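Local coordinates for protein superoxide dismutase (PDB 4GUN) that probably protects the cell by disproportionating superoxide to hydrogen peroxide and dioxygen at a protein-bound manganese ion, at residues F136-K141 with P161-I166; S102-Q107 with G145-V150; K12-L17 with F83-A88. The protein carries 2 engineered substitutions. One frame throughout, in Å; residues are numbered along the deposited sequence.

Contact 1 (F136-K141 with P161-I166)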
ATOM      1  N   PHE A 136       7.401 -15.460  -6.588  1.00  7.35           N
ATOM      2  CA  PHE A 136       7.137 -16.089  -7.867  1.00  7.88           C
ATOM      3  C   PHE A 136       8.351 -15.965  -8.772  1.00  9.31           C
ATOM      4  O   PHE A 136       8.971 -14.910  -8.837  1.00  5.38           O
ATOM      5  CB  PHE A 136       5.932 -15.443  -8.598  1.00  9.66           C
ATOM      6  CG  PHE A 136       4.587 -15.447  -7.918  1.00 10.16           C
ATOM      7  CD1 PHE A 136       3.632 -16.403  -8.241  1.00 12.37           C
ATOM      8  CD2 PHE A 136       4.234 -14.434  -7.035  1.00 12.50           C
ATOM      9  CE1 PHE A 136       2.371 -16.383  -7.639  1.00 12.62           C
ATOM     10  CE2 PHE A 136       2.972 -14.414  -6.436  1.00 14.29           C
ATOM     11  CZ  PHE A 136       2.052 -15.385  -6.744  1.00 12.32           C
ATOM     12  N   ILE A 137       8.626 -17.031  -9.520  1.00  6.98           N
ATOM     13  CA  ILE A 137       9.560 -17.032 -10.633  1.00  6.68           C
ATOM     14  C   ILE A 137       8.600 -16.695 -11.778  1.00  9.51           C
ATOM     15  O   ILE A 137       7.577 -17.378 -11.928  1.00  6.27           O
ATOM     16  CB  ILE A 137      10.269 -18.402 -10.839  1.00  9.48           C
ATOM     17  CG1 ILE A 137      11.296 -18.632  -9.699  1.00  9.66           C
ATOM     18  CG2 ILE A 137      10.974 -18.401 -12.206  1.00 10.66           C
ATOM     19  CD1 ILE A 137      11.819 -20.070  -9.541  1.00 15.52           C
ATOM     20  N   VAL A 138       8.868 -15.592 -12.511  1.00  8.22           N
ATOM     21  CA  VAL A 138       7.946 -15.128 -13.564  1.00  8.95           C
ATOM     22  C   VAL A 138       8.636 -15.032 -14.910  1.00 13.03           C
ATOM     23  O   VAL A 138       9.830 -14.779 -14.951  1.00 11.35           O
ATOM     24  CB  VAL A 138       7.235 -13.766 -13.221  1.00 13.29           C
ATOM     25  CG1 VAL A 138       6.518 -13.807 -11.876  1.00 12.76           C
ATOM     26  CG2 VAL A 138       8.190 -12.579 -13.276  1.00 13.39           C
ATOM     27  N   LYS A 139       7.868 -15.179 -16.006  1.00 10.52           N
ATOM     28  CA  LYS A 139       8.379 -14.981 -17.372  1.00  9.59           C
ATOM     29  C   LYS A 139       7.723 -13.709 -17.907  1.00 12.32           C
ATOM     30  O   LYS A 139       6.507 -13.548 -17.810  1.00 11.13           O
ATOM     31  CB  LYS A 139       8.051 -16.189 -18.272  1.00 11.38           C
ATOM     32  CG  LYS A 139       8.263 -15.958 -19.779  1.00 11.65           C
ATOM     33  CD  LYS A 139       7.573 -17.048 -20.587  1.00  8.73           C
ATOM     34  CE  LYS A 139       8.032 -17.083 -22.034  1.00 11.97           C
ATOM     35  NZ  LYS A 139       7.176 -18.011 -22.852  1.00 16.89           N
ATOM     36  N   ASN A 140       8.521 -12.826 -18.511  1.00 10.09           N
ATOM     37  CA  ASN A 140       7.984 -11.593 -19.088  1.00  9.56           C
ATOM     38  C   ASN A 140       7.912 -11.789 -20.595  1.00 10.49           C
ATOM     39  O   ASN A 140       8.926 -11.997 -21.238  1.00  8.12           O
ATOM     40  CB  ASN A 140       8.851 -10.386 -18.684  1.00 11.94           C
ATOM     41  CG  ASN A 140       8.295  -9.024 -19.032  1.00 24.31           C
ATOM     42  OD1 ASN A 140       7.605  -8.831 -20.017  1.00 15.32           O
ATOM     43  ND2 ASN A 140       8.595  -8.036 -18.213  1.00 22.21           N
ATOM     44  N   LYS A 141       6.703 -11.777 -21.147  1.00  9.66           N
ATOM     45  CA  LYS A 141       6.472 -11.993 -22.585  1.00 10.30           C
ATOM     46  C   LYS A 141       6.931 -10.846 -23.496  1.00 15.70           C
ATOM     47  O   LYS A 141       7.116 -11.067 -24.697  1.00 16.94           O
ATOM     48  CB  LYS A 141       4.986 -12.306 -22.838  1.00 11.94           C
ATOM     49  CG  LYS A 141       4.517 -13.606 -22.185  1.00 14.50           C
ATOM     50  CD  LYS A 141       3.060 -13.910 -22.506  1.00 18.60           C
ATOM     51  CE  LYS A 141       2.124 -13.290 -21.504  1.00 24.24           C
ATOM     52  NZ  LYS A 141       0.700 -13.353 -21.920  1.00 24.78           N
ATOM     53  N   PRO A 161      -1.163  -8.937 -17.769  1.00 17.45           N
ATOM     54  CA  PRO A 161      -1.265  -9.829 -18.941  1.00 17.19           C
ATOM     55  C   PRO A 161       0.072 -10.273 -19.553  1.00 20.04           C
ATOM     56  O   PRO A 161       0.188 -11.429 -19.927  1.00 19.64           O
ATOM     57  CB  PRO A 161      -2.091  -9.013 -19.937  1.00 19.26           C
ATOM     58  CG  PRO A 161      -2.871  -8.081 -19.090  1.00 24.26           C
ATOM     59  CD  PRO A 161      -1.946  -7.705 -17.975  1.00 19.43           C
ATOM     60  N   HIS A 162       1.083  -9.394 -19.598  1.00 16.34           N
ATOM     61  CA  HIS A 162       2.405  -9.712 -20.176  1.00 16.07           C
ATOM     62  C   HIS A 162       3.294 -10.588 -19.266  1.00 16.44           C
ATOM     63  O   HIS A 162       4.435 -10.886 -19.631  1.00 15.41           O
ATOM     64  CB  HIS A 162       3.144  -8.413 -20.541  1.00 17.12           C
ATOM     65  CG  HIS A 162       3.571  -7.613 -19.347  1.00 20.67           C
ATOM     66  ND1 HIS A 162       4.866  -7.674 -18.863  1.00 22.69           N
ATOM     67  CD2 HIS A 162       2.845  -6.798 -18.547  1.00 22.47           C
ATOM     68  CE1 HIS A 162       4.891  -6.889 -17.798  1.00 22.04           C
ATOM     69  NE2 HIS A 162       3.696  -6.340 -17.570  1.00 22.35           N
ATOM     70  N   LEU A 163       2.793 -10.971 -18.077  1.00 12.43           N
ATOM     71  CA  LEU A 163       3.582 -11.771 -17.137  1.00 12.72           C
ATOM     72  C   LEU A 163       2.964 -13.136 -16.889  1.00 16.23           C
ATOM     73  O   LEU A 163       1.740 -13.249 -16.813  1.00 16.36           O
ATOM     74  CB  LEU A 163       3.768 -11.044 -15.801  1.00 12.79           C
ATOM     75  CG  LEU A 163       4.682  -9.820 -15.769  1.00 17.11           C
ATOM     76  CD1 LEU A 163       4.580  -9.127 -14.410  1.00 17.03           C
ATOM     77  CD2 LEU A 163       6.148 -10.190 -16.057  1.00 17.94           C
ATOM     78  N   VAL A 164       3.817 -14.173 -16.756  1.00 11.69           N
ATOM     79  CA  VAL A 164       3.383 -15.558 -16.543  1.00  9.87           C
ATOM     80  C   VAL A 164       3.972 -16.107 -15.241  1.00 12.56           C
ATOM     81  O   VAL A 164       5.197 -16.159 -15.121  1.00 11.33           O
ATOM     82  CB  VAL A 164       3.768 -16.479 -17.736  1.00 12.44           C
ATOM     83  CG1 VAL A 164       3.102 -17.850 -17.605  1.00 11.25           C
ATOM     84  CG2 VAL A 164       3.438 -15.838 -19.083  1.00 11.91           C
ATOM     85  N   PRO A 165       3.137 -16.557 -14.269  1.00 10.16           N
ATOM     86  CA  PRO A 165       3.715 -17.186 -13.065  1.00  9.81           C
ATOM     87  C   PRO A 165       4.263 -18.587 -13.435  1.00 10.05           C
ATOM     88  O   PRO A 165       3.576 -19.361 -14.109  1.00  8.52           O
ATOM     89  CB  PRO A 165       2.537 -17.220 -12.076  1.00 11.86           C
ATOM     90  CG  PRO A 165       1.302 -17.199 -12.930  1.00 14.94           C
ATOM     91  CD  PRO A 165       1.653 -16.597 -14.265  1.00 10.70           C
ATOM     92  N   ILE A 166       5.536 -18.857 -13.112  1.00  6.16           N
ATOM     93  CA  ILE A 166       6.209 -20.130 -13.458  1.00  5.18           C
ATOM     94  C   ILE A 166       6.261 -21.057 -12.235  1.00  9.59           C
ATOM     95  O   ILE A 166       5.984 -22.257 -12.339  1.00  7.49           O
ATOM     96  CB  ILE A 166       7.616 -19.895 -14.118  1.00  7.24           C
ATOM     97  CG1 ILE A 166       7.578 -18.889 -15.313  1.00  6.02           C
ATOM     98  CG2 ILE A 166       8.313 -21.214 -14.507  1.00  5.95           C
ATOM     99  CD1 ILE A 166       6.538 -19.245 -16.466  1.00  7.01           C
TER

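Contact 2 (S102-Q107 with G145-V150). With SO4 (sulfate ion), chain R.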
ATOM      1  N   SER A 102      15.064 -27.753 -22.388  1.00 15.74           N
ATOM      2  CA  SER A 102      13.705 -27.194 -22.469  1.00 14.54           C
ATOM      3  C   SER A 102      13.817 -25.674 -22.525  1.00 16.42           C
ATOM      4  O   SER A 102      14.842 -25.129 -22.085  1.00 15.78           O
ATOM      5  CB  SER A 102      12.835 -27.643 -21.289  1.00 17.63           C
ATOM      6  OG  SER A 102      13.192 -27.044 -20.051  1.00 20.69           O
ATOM      7  N   ALA A 103      12.786 -24.982 -23.070  1.00 12.22           N
ATOM      8  CA  ALA A 103      12.787 -23.504 -23.168  1.00 12.23           C
ATOM      9  C   ALA A 103      13.059 -22.827 -21.822  1.00 12.21           C
ATOM     10  O   ALA A 103      13.886 -21.910 -21.754  1.00 11.45           O
ATOM     11  CB  ALA A 103      11.483 -22.999 -23.789  1.00 13.19           C
ATOM     12  N   LEU A 104      12.429 -23.327 -20.734  1.00  8.55           N
ATOM     13  CA  LEU A 104      12.650 -22.798 -19.384  1.00  7.47           C
ATOM     14  C   LEU A 104      14.085 -23.068 -18.921  1.00 12.54           C
ATOM     15  O   LEU A 104      14.735 -22.151 -18.433  1.00 13.03           O
ATOM     16  CB  LEU A 104      11.634 -23.377 -18.360  1.00  6.83           C
ATOM     17  CG  LEU A 104      11.910 -23.001 -16.888  1.00 10.77           C
ATOM     18  CD1 LEU A 104      11.763 -21.504 -16.631  1.00  9.48           C
ATOM     19  CD2 LEU A 104      11.103 -23.843 -15.923  1.00 10.08           C
ATOM     20  N   GLY A 105      14.543 -24.317 -19.064  1.00 10.04           N
ATOM     21  CA  GLY A 105      15.884 -24.755 -18.674  1.00  9.94           C
ATOM     22  C   GLY A 105      16.979 -23.981 -19.373  1.00 13.27           C
ATOM     23  O   GLY A 105      17.985 -23.631 -18.755  1.00 12.35           O
ATOM     24  N   LYS A 106      16.772 -23.692 -20.659  1.00 10.96           N
ATOM     25  CA  LYS A 106      17.673 -22.890 -21.493  1.00 10.25           C
ATOM     26  C   LYS A 106      17.706 -21.452 -20.961  1.00 12.55           C
ATOM     27  O   LYS A 106      18.782 -20.864 -20.877  1.00 13.28           O
ATOM     28  CB  LYS A 106      17.187 -22.870 -22.963  1.00 11.62           C
ATOM     29  CG  LYS A 106      17.758 -23.990 -23.823  1.00 24.91           C
ATOM     30  CD  LYS A 106      17.849 -23.599 -25.307  1.00 32.87           C
ATOM     31  CE  LYS A 106      16.572 -23.845 -26.070  1.00 36.90           C
ATOM     32  NZ  LYS A 106      16.684 -23.397 -27.482  1.00 45.90           N
ATOM     33  N   GLN A 107      16.537 -20.897 -20.590  1.00  8.11           N
ATOM     34  CA  GLN A 107      16.457 -19.531 -20.052  1.00  7.89           C
ATOM     35  C   GLN A 107      17.155 -19.387 -18.692  1.00 12.03           C
ATOM     36  O   GLN A 107      17.865 -18.406 -18.501  1.00 12.13           O
ATOM     37  CB  GLN A 107      15.018 -19.001 -20.035  1.00  7.86           C
ATOM     38  CG  GLN A 107      14.934 -17.469 -19.959  1.00 10.32           C
ATOM     39  CD  GLN A 107      15.374 -16.752 -21.218  1.00 22.65           C
ATOM     40  OE1 GLN A 107      15.299 -17.283 -22.330  1.00 20.42           O
ATOM     41  NE2 GLN A 107      15.799 -15.507 -21.072  1.00 11.34           N
ATOM     42  N   GLY A 145      11.021 -12.943 -23.171  1.00 10.98           N
ATOM     43  CA  GLY A 145      10.744 -14.103 -22.323  1.00 10.33           C
ATOM     44  C   GLY A 145      11.673 -14.198 -21.125  1.00 12.56           C
ATOM     45  O   GLY A 145      11.952 -15.302 -20.650  1.00 11.63           O
ATOM     46  N   ALA A 146      12.155 -13.043 -20.616  1.00  8.83           N
ATOM     47  CA  ALA A 146      13.082 -12.990 -19.481  1.00  8.99           C
ATOM     48  C   ALA A 146      12.424 -13.371 -18.162  1.00 14.13           C
ATOM     49  O   ALA A 146      11.296 -12.977 -17.865  1.00 14.29           O
ATOM     50  CB  ALA A 146      13.714 -11.614 -19.348  1.00 10.23           C
ATOM     51  N   LEU A 147      13.178 -14.104 -17.359  1.00 10.41           N
ATOM     52  CA  LEU A 147      12.760 -14.555 -16.055  1.00  9.98           C
ATOM     53  C   LEU A 147      13.142 -13.504 -15.024  1.00 14.43           C
ATOM     54  O   LEU A 147      14.102 -12.749 -15.213  1.00 13.32           O
ATOM     55  CB  LEU A 147      13.474 -15.876 -15.711  1.00  9.66           C
ATOM     56  CG  LEU A 147      13.128 -17.106 -16.560  1.00 14.45           C
ATOM     57  CD1 LEU A 147      14.115 -18.217 -16.290  1.00 13.05           C
ATOM     58  CD2 LEU A 147      11.664 -17.577 -16.323  1.00 18.34           C
ATOM     59  N   ASP A 148      12.384 -13.467 -13.920  1.00  9.58           N
ATOM     60  CA  ASP A 148      12.655 -12.591 -12.791  1.00  8.88           C
ATOM     61  C   ASP A 148      12.016 -13.218 -11.569  1.00 11.65           C
ATOM     62  O   ASP A 148      11.140 -14.069 -11.713  1.00 11.33           O
ATOM     63  CB  ASP A 148      12.122 -11.169 -13.028  1.00  9.82           C
ATOM     64  CG  ASP A 148      12.645 -10.075 -12.083  1.00 22.69           C
ATOM     65  OD1 ASP A 148      13.791 -10.226 -11.547  1.00 19.91           O
ATOM     66  OD2 ASP A 148      11.936  -9.063 -11.908  1.00 31.63           O
ATOM     67  N   VAL A 149      12.491 -12.854 -10.378  1.00  7.96           N
ATOM     68  CA  VAL A 149      11.905 -13.337  -9.125  1.00  8.22           C
ATOM     69  C   VAL A 149      11.223 -12.111  -8.511  1.00 12.97           C
ATOM     70  O   VAL A 149      11.877 -11.071  -8.362  1.00 12.58           O
ATOM     71  CB  VAL A 149      12.914 -14.011  -8.138  1.00 11.93           C
ATOM     72  CG1 VAL A 149      12.170 -14.650  -6.958  1.00 11.37           C
ATOM     73  CG2 VAL A 149      13.776 -15.064  -8.845  1.00 11.47           C
ATOM     74  N   VAL A 150       9.913 -12.218  -8.210  1.00  9.79           N
ATOM     75  CA  VAL A 150       9.094 -11.130  -7.632  1.00  9.81           C
ATOM     76  C   VAL A 150       8.356 -11.620  -6.361  1.00 10.51           C
ATOM     77  O   VAL A 150       8.172 -12.817  -6.181  1.00  8.27           O
ATOM     78  CB  VAL A 150       8.111 -10.530  -8.699  1.00 15.60           C
ATOM     79  CG1 VAL A 150       7.075 -11.542  -9.138  1.00 15.65           C
ATOM     80  CG2 VAL A 150       7.414  -9.260  -8.209  1.00 16.19           C
TER
HETATM   81  S   SO4 R 302       9.673 -27.255 -24.262  1.00 49.32           S
HETATM   82  O1  SO4 R 302       8.929 -26.869 -25.460  1.00 49.99           O
HETATM   83  O2  SO4 R 302      10.621 -26.202 -23.948  1.00 47.14           O
HETATM   84  O3  SO4 R 302       8.751 -27.456 -23.140  1.00 50.59           O
HETATM   85  O4  SO4 R 302      10.403 -28.503 -24.493  1.00 51.07           O

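Contact 3 (K12-L17 with F83-A88)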
ATOM      1  N   LYS A  12      -8.889 -30.433  -7.829  1.00 18.87           N
ATOM      2  CA  LYS A  12      -8.497 -31.779  -7.423  1.00 19.07           C
ATOM      3  C   LYS A  12      -6.976 -31.769  -7.295  1.00 22.37           C
ATOM      4  O   LYS A  12      -6.307 -31.173  -8.146  1.00 22.70           O
ATOM      5  CB  LYS A  12      -8.951 -32.795  -8.490  1.00 21.95           C
ATOM      6  N   ILE A  13      -6.430 -32.370  -6.225  1.00 19.25           N
ATOM      7  CA  ILE A  13      -4.972 -32.393  -5.958  1.00 18.76           C
ATOM      8  C   ILE A  13      -4.339 -33.692  -6.480  1.00 21.32           C
ATOM      9  O   ILE A  13      -4.764 -34.765  -6.078  1.00 18.73           O
ATOM     10  CB  ILE A  13      -4.664 -32.158  -4.448  1.00 21.57           C
ATOM     11  CG1 ILE A  13      -5.518 -31.019  -3.825  1.00 22.68           C
ATOM     12  CG2 ILE A  13      -3.168 -31.982  -4.186  1.00 21.12           C
ATOM     13  CD1 ILE A  13      -5.274 -29.590  -4.334  1.00 26.12           C
ATOM     14  N   ASP A  14      -3.291 -33.583  -7.324  1.00 19.99           N
ATOM     15  CA  ASP A  14      -2.594 -34.707  -7.980  1.00 20.80           C
ATOM     16  C   ASP A  14      -1.624 -35.511  -7.080  1.00 24.14           C
ATOM     17  O   ASP A  14      -0.784 -36.265  -7.587  1.00 26.39           O
ATOM     18  CB  ASP A  14      -1.879 -34.230  -9.266  1.00 23.22           C
ATOM     19  CG  ASP A  14      -2.664 -33.257 -10.139  1.00 36.71           C
ATOM     20  OD1 ASP A  14      -3.901 -33.455 -10.300  1.00 38.79           O
ATOM     21  OD2 ASP A  14      -2.038 -32.327 -10.702  1.00 42.81           O
ATOM     22  N   TRP A  15      -1.738 -35.354  -5.763  1.00 16.62           N
ATOM     23  CA  TRP A  15      -0.914 -36.076  -4.796  1.00 15.03           C
ATOM     24  C   TRP A  15      -1.655 -36.273  -3.486  1.00 18.33           C
ATOM     25  O   TRP A  15      -2.575 -35.513  -3.175  1.00 17.09           O
ATOM     26  CB  TRP A  15       0.462 -35.407  -4.577  1.00 13.02           C
ATOM     27  CG  TRP A  15       0.452 -33.907  -4.583  1.00 13.77           C
ATOM     28  CD1 TRP A  15       0.765 -33.096  -5.633  1.00 16.43           C
ATOM     29  CD2 TRP A  15       0.187 -33.038  -3.468  1.00 13.56           C
ATOM     30  NE1 TRP A  15       0.684 -31.776  -5.255  1.00 15.39           N
ATOM     31  CE2 TRP A  15       0.330 -31.709  -3.930  1.00 16.91           C
ATOM     32  CE3 TRP A  15      -0.194 -33.253  -2.127  1.00 15.08           C
ATOM     33  CZ2 TRP A  15       0.090 -30.597  -3.110  1.00 16.14           C
ATOM     34  CZ3 TRP A  15      -0.401 -32.149  -1.303  1.00 16.54           C
ATOM     35  CH2 TRP A  15      -0.260 -30.842  -1.798  1.00 16.99           C
ATOM     36  N   ALA A  16      -1.253 -37.301  -2.722  1.00 15.68           N
ATOM     37  CA  ALA A  16      -1.837 -37.624  -1.412  1.00 14.82           C
ATOM     38  C   ALA A  16      -1.384 -36.569  -0.390  1.00 16.18           C
ATOM     39  O   ALA A  16      -0.304 -35.993  -0.539  1.00 14.11           O
ATOM     40  CB  ALA A  16      -1.397 -39.015  -0.980  1.00 15.54           C
ATOM     41  N   LEU A  17      -2.205 -36.303   0.644  1.00 12.46           N
ATOM     42  CA  LEU A  17      -1.881 -35.268   1.636  1.00 11.79           C
ATOM     43  C   LEU A  17      -0.544 -35.465   2.378  1.00 14.10           C
ATOM     44  O   LEU A  17       0.137 -34.491   2.742  1.00 13.79           O
ATOM     45  CB  LEU A  17      -3.034 -35.115   2.628  1.00 11.55           C
ATOM     46  CG  LEU A  17      -4.344 -34.598   2.075  1.00 15.38           C
ATOM     47  CD1 LEU A  17      -5.489 -34.909   3.033  1.00 16.17           C
ATOM     48  CD2 LEU A  17      -4.270 -33.086   1.794  1.00 14.11           C
ATOM     49  N   PHE A  83       0.140 -23.159  -6.645  1.00  8.15           N
ATOM     50  CA  PHE A  83       0.969 -23.810  -5.627  1.00  6.37           C
ATOM     51  C   PHE A  83       0.848 -25.336  -5.667  1.00 11.00           C
ATOM     52  O   PHE A  83       1.868 -26.011  -5.833  1.00 11.27           O
ATOM     53  CB  PHE A  83       0.665 -23.235  -4.239  1.00  5.71           C
ATOM     54  CG  PHE A  83       1.616 -23.588  -3.120  1.00  5.43           C
ATOM     55  CD1 PHE A  83       2.979 -23.316  -3.227  1.00  6.54           C
ATOM     56  CD2 PHE A  83       1.138 -24.102  -1.918  1.00  5.13           C
ATOM     57  CE1 PHE A  83       3.856 -23.607  -2.170  1.00  6.83           C
ATOM     58  CE2 PHE A  83       2.014 -24.376  -0.857  1.00  6.99           C
ATOM     59  CZ  PHE A  83       3.362 -24.147  -0.995  1.00  5.25           C
ATOM     60  N   TRP A  84      -0.378 -25.880  -5.603  1.00  8.98           N
ATOM     61  CA  TRP A  84      -0.570 -27.335  -5.624  1.00  9.72           C
ATOM     62  C   TRP A  84      -0.020 -27.991  -6.901  1.00 14.16           C
ATOM     63  O   TRP A  84       0.508 -29.107  -6.832  1.00 12.25           O
ATOM     64  CB  TRP A  84      -2.029 -27.763  -5.388  1.00  8.68           C
ATOM     65  CG  TRP A  84      -2.837 -26.972  -4.385  1.00  9.20           C
ATOM     66  CD1 TRP A  84      -4.094 -26.479  -4.572  1.00 11.62           C
ATOM     67  CD2 TRP A  84      -2.476 -26.652  -3.026  1.00  8.73           C
ATOM     68  NE1 TRP A  84      -4.548 -25.885  -3.418  1.00 10.61           N
ATOM     69  CE2 TRP A  84      -3.556 -25.933  -2.468  1.00 11.97           C
ATOM     70  CE3 TRP A  84      -1.324 -26.860  -2.242  1.00  9.65           C
ATOM     71  CZ2 TRP A  84      -3.518 -25.408  -1.172  1.00 10.57           C
ATOM     72  CZ3 TRP A  84      -1.303 -26.372  -0.946  1.00 11.03           C
ATOM     73  CH2 TRP A  84      -2.370 -25.611  -0.443  1.00 11.73           C
ATOM     74  N   LYS A  85      -0.134 -27.275  -8.047  1.00 11.55           N
ATOM     75  CA  LYS A  85       0.358 -27.722  -9.348  1.00 10.72           C
ATOM     76  C   LYS A  85       1.858 -27.694  -9.468  1.00 14.35           C
ATOM     77  O   LYS A  85       2.396 -28.482 -10.252  1.00 14.31           O
ATOM     78  CB  LYS A  85      -0.345 -27.005 -10.514  1.00 12.79           C
ATOM     79  CG  LYS A  85      -1.771 -27.494 -10.783  1.00 20.37           C
ATOM     80  CD  LYS A  85      -1.797 -28.781 -11.581  1.00 32.30           C
ATOM     81  CE  LYS A  85      -3.160 -29.129 -12.125  1.00 47.81           C
ATOM     82  NZ  LYS A  85      -3.079 -30.271 -13.077  1.00 62.04           N
ATOM     83  N   ASN A  86       2.558 -26.823  -8.693  1.00 10.82           N
ATOM     84  CA  ASN A  86       4.028 -26.820  -8.702  1.00 10.51           C
ATOM     85  C   ASN A  86       4.665 -27.542  -7.518  1.00 13.68           C
ATOM     86  O   ASN A  86       5.832 -27.328  -7.196  1.00 13.01           O
ATOM     87  CB  ASN A  86       4.694 -25.468  -9.076  1.00  5.52           C
ATOM     88  CG  ASN A  86       4.508 -24.318  -8.123  1.00 15.15           C
ATOM     89  OD1 ASN A  86       4.131 -23.231  -8.536  1.00  9.41           O
ATOM     90  ND2 ASN A  86       4.855 -24.488  -6.848  1.00 11.96           N
ATOM     91  N   LEU A  87       3.892 -28.446  -6.901  1.00  9.69           N
ATOM     92  CA  LEU A  87       4.358 -29.305  -5.825  1.00  9.11           C
ATOM     93  C   LEU A  87       4.145 -30.730  -6.295  1.00 12.83           C
ATOM     94  O   LEU A  87       3.159 -31.008  -6.973  1.00 12.24           O
ATOM     95  CB  LEU A  87       3.583 -29.059  -4.512  1.00  8.89           C
ATOM     96  CG  LEU A  87       3.887 -27.752  -3.741  1.00 11.94           C
ATOM     97  CD1 LEU A  87       2.908 -27.566  -2.602  1.00 11.08           C
ATOM     98  CD2 LEU A  87       5.326 -27.721  -3.204  1.00 11.77           C
ATOM     99  N   ALA A  88       5.060 -31.624  -5.966  1.00 10.45           N
ATOM    100  CA  ALA A  88       4.957 -33.029  -6.382  1.00 10.63           C
ATOM    101  C   ALA A  88       5.760 -33.908  -5.439  1.00 15.97           C
ATOM    102  O   ALA A  88       6.861 -33.512  -5.033  1.00 15.50           O
ATOM    103  CB  ALA A  88       5.485 -33.207  -7.806  1.00 11.08           C
TER

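Contact 1 (F136-K141 with P161-I166)
Asn140 and His162 meet where strand 133-140 ends and just ahead of strand 163-170, their amide and imidazole planes turned 48° apart. The ring N-H of His162 ND1 reaches Asn140 OD1 at 3.2 Å almost in the imidazole plane, yet it arrives well above the carbonyl plane of the amide, off its lone pairs. That oxygen also accepts from the backbone N of Gln142; two donors share it and probably help limit the rotation of the amide. With CG anti to the backbone N (chi1 -171°), the Asn140 amide swings toward His162, while Asn140 CB lies 3.8 Å from Leu163 CD2. Leu163 CG in turn sits over one face of the His162 ring, offset toward the rim. Val138 CG2 meets the same leucine methyl at a slant, and farther along this face of the sheet Phe136 and Pro165 run side by side, CD1 of the ring 4.1 Å from CB of the proline. On the other face Lys139 CB touches Ile166 CD1, while its extended chain carries NZ away to the carbonyl and ring of Tyr204. Lys141 crosses Val164 at about a right angle, CD near CG2, and a bend at chi3 (-89°) brings NZ within 2.8 Å of Pro161 O. Between these layers runs the ladder of the C-terminal domain's three-stranded antiparallel sheet: Lys139 and Val164 exchange two backbone bonds, and Ile166 N donates to Ile137 O. Strand 133-140, the central one, pairs on its other edge with strand 146-153. Leu163 O is taken by Lys61 of the second subunit. The chemistry thus grades from apolar packing at Phe136 and Pro165 to polar bonds at the loop end, where Lys141 ties down residues 161-162, its backbone N and NZ donating hydrogen bonds to His162 O and Pro161 O.

Contact 2 (S102-Q107 with G145-V150)
Leu104 and Leu147 touch through their methyls, CD1 of the first lying 3.9 Å from CD2 of the second, with the two side chains crossing at about a right angle. One helical turn on, Gln107 passes Leu147 in the opposite sense: its CG rests 3.8 Å from Leu147 CD1 and equally near Gly145 O. A chi1 of -160° extends Gln107 away from its own backbone N and toward the strand; a bend at chi2 then brings its amide to Gly145 and Ala146, NE2 4.0 Å from Ala146 CA. This amide nitrogen is spent on Gln111 OE1, which also accepts from Leu147 N, so one glutamine oxygen ties helix to strand. The contact joins helix 103-112 to the outer strand 146-153 of the three-stranded sheet in the C-terminal alpha/beta domain of the iron/manganese superoxide dismutases, the axes inclined at 71°. Gly145 enters the strand with positive phi, and its carbonyl accepts from the hydroxyl of Tyr204 on helix 197-205, the helix that also packs against Leu104 through Ala200. On the strand's outer side, Asn143 of the third subunit donates to Leu147 O. Ser102 is the N-cap of the helix; its OG accepts from Gly105 N at 3.2 Å. Beside it Ala103 N points almost straight at O2 of a sulfate ion, probably from the crystallisation liquor, at 2.6 Å.

Contact 3 (K12-L17 with F83-A88)
Trp15 points its indole N-H at the last turn of helix 60-85, where the long alpha-hairpin of the superoxide dismutase N-terminal domain ends against the loop that precedes helix 26-56. NE1 donates to Trp84 O at 3.1 Å, nearly in the indole plane and in the carbonyl plane as well, which probably limits the ring's rotation. Its CG lies between the backbone N and the carbonyl carbon (chi1 37°), a compact conformation that folds the indole back over Ile13, whose CG2 sits over the ring centre 3.4 Å above the plane. The other branch of Ile13 reaches across: CD1 lies over one face of Trp84, 3.3 Å from its CD1. The two tryptophans cross at about a right angle, Trp15 CZ2 meeting Trp84 CE3, while Leu87 CB packs against NE1 and CZ2 of Trp15. Trp84 looks inward, NE1 hydrogen-bonded to His37 ND1 and its ring edge-to-face with His32, a manganese ligand; Ile13 and Trp15 probably help to position it from farther out. At the exposed side Lys85, bent at chi2 (-80°), turns back to a salt bridge whose hydrogen bond is weak, NZ to Asp14 OD2 at 3.3 Å.

In the fold
Contacts 1 and 2 share one sheet: strand 133-140 lies between strands 146-153 and 163-170, and the two contacts, centres 9 Å apart, meet where Val138 N lies 2.8 Å from Asp148 O and Val138 O packs on Leu147 CD2. Both reach the third subunit. Contact 3 closes earlier in the chain, in the alpha-hairpin domain, about 21 Å from contact 1 and 23 Å from contact 2 between centres. It is the nearest to the metal, with the Trp84 side chain about 6 Å from the manganese; the side chain of Phe136 in contact 1 lies about 11 Å from the ion, and contact 2 lies away from the site. His32 and His80 bind manganese from the hairpin, Asp170 and His174 from the C-terminal domain.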